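Side-chain contact in uric acid degradation bifunctional protein PucL (PDB 6A4M), which oxidises uric acid with molecular oxygen in purine breakdown and, as a bifunctional enzyme, probably also decarboxylates a later intermediate of the same pathway: residues 207-210 with 216-219. Numbering follows the deposited sequence.
Sequences TNDS and ARYV
Asp-209 OD2 is gripped twice by one guanidinium: NH2 of Arg-217 lies 2.9 Å from OD2 and completes a salt bridge, while NE of Arg-217 is 3.0 Å from the same OD2, though both of these hydrogen bonds are weak. The pair illustrates how an ion pair can bridge two arms of one connection in the T-fold (tunnelling fold) of urate oxidases, in which two helices, set in sequence between two antiparallel hairpins, pack against one face of the sheet; both partners belong to the loop from strand 194-204 to helix 221-233. The straightest bond uses the other oxygen, with NE of Arg-217 donating to Asp-209 OD1 at 3.2 Å and an N-H...O angle of 155°. OD1 lies close to the guanidinium plane, yet the donor approaches it from above the carboxylate. The two flat groups stand 80° apart, so this is no side-by-side bidentate pairing. A bend at chi3 (55°) turns the arginine head toward the acid, and its CB packs 3.8 Å from Asp-209 CG. With an alanine in place of Arg-217, the carboxylate of the buried Asp-209 would probably be left without this positive partner, and the two arms of the loop would lose their charged tie. Next along the chain, Tyr-218 touches Tyr-204 of the preceding strand, and its OH is hydrogen-bonded to Glu-85 and Arg-32. On one edge of its ring, near the ring plane, the backbone oxygen of Ser-210 lies 3.3 Å from Tyr-218 CD1 and 3.2 Å from CE1.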
# COMPACT_ATOMS: atom_id res chain seq x y z
N THR A 207 0.24 17.02 2.59
CA THR A 207 -0.74 15.96 2.87
C THR A 207 -1.84 15.85 1.79
O THR A 207 -2.42 14.77 1.61
CB THR A 207 -1.32 16.14 4.30
OG1 THR A 207 -1.66 14.87 4.86
CG2 THR A 207 -2.54 17.07 4.33
N ASN A 208 -2.11 16.95 1.09
CA ASN A 208 -3.02 16.97 -0.08
C ASN A 208 -2.52 16.18 -1.29
O ASN A 208 -3.33 15.73 -2.11
CB ASN A 208 -3.31 18.42 -0.52
CG ASN A 208 -4.21 19.17 0.45
OD1 ASN A 208 -4.60 18.66 1.51
ND2 ASN A 208 -4.56 20.40 0.08
N ASP A 209 -1.20 16.00 -1.42
CA ASP A 209 -0.63 15.19 -2.51
C ASP A 209 -1.02 13.72 -2.43
O ASP A 209 -0.98 13.01 -3.43
CB ASP A 209 0.91 15.29 -2.51
CG ASP A 209 1.42 16.70 -2.76
OD1 ASP A 209 0.61 17.63 -2.97
OD2 ASP A 209 2.65 16.88 -2.74
N SER A 210 -1.38 13.26 -1.23
CA SER A 210 -1.84 11.90 -0.99
C SER A 210 -3.17 11.52 -1.66
O SER A 210 -3.40 10.33 -1.90
CB SER A 210 -1.96 11.65 0.52
OG SER A 210 -2.19 10.29 0.80
N ALA A 216 -0.34 13.88 -10.67
CA ALA A 216 1.12 13.86 -10.84
C ALA A 216 1.92 13.86 -9.53
O ALA A 216 3.08 13.45 -9.52
CB ALA A 216 1.56 15.03 -11.71
N ARG A 217 1.29 14.31 -8.44
CA ARG A 217 1.92 14.34 -7.11
C ARG A 217 1.54 13.14 -6.21
O ARG A 217 1.92 13.10 -5.05
CB ARG A 217 1.56 15.66 -6.41
CG ARG A 217 1.84 16.88 -7.29
CD ARG A 217 1.74 18.22 -6.56
NE ARG A 217 2.60 18.30 -5.37
CZ ARG A 217 3.93 18.37 -5.38
NH1 ARG A 217 4.63 18.40 -6.51
NH2 ARG A 217 4.58 18.43 -4.22
N TYR A 218 0.82 12.16 -6.77
CA TYR A 218 0.44 10.96 -6.03
C TYR A 218 1.52 9.88 -6.16
O TYR A 218 2.04 9.65 -7.26
CB TYR A 218 -0.88 10.42 -6.58
CG TYR A 218 -1.41 9.17 -5.89
CD1 TYR A 218 -1.91 9.24 -4.59
CD2 TYR A 218 -1.43 7.94 -6.54
CE1 TYR A 218 -2.42 8.11 -3.96
CE2 TYR A 218 -1.93 6.80 -5.92
CZ TYR A 218 -2.42 6.89 -4.63
OH TYR A 218 -2.93 5.78 -4.00
N VAL A 219 1.83 9.23 -5.04
CA VAL A 219 2.73 8.08 -5.00
C VAL A 219 1.89 6.81 -4.92
O VAL A 219 1.30 6.52 -3.88
CB VAL A 219 3.71 8.17 -3.81
CG1 VAL A 219 4.70 7.00 -3.84
CG2 VAL A 219 4.44 9.50 -3.82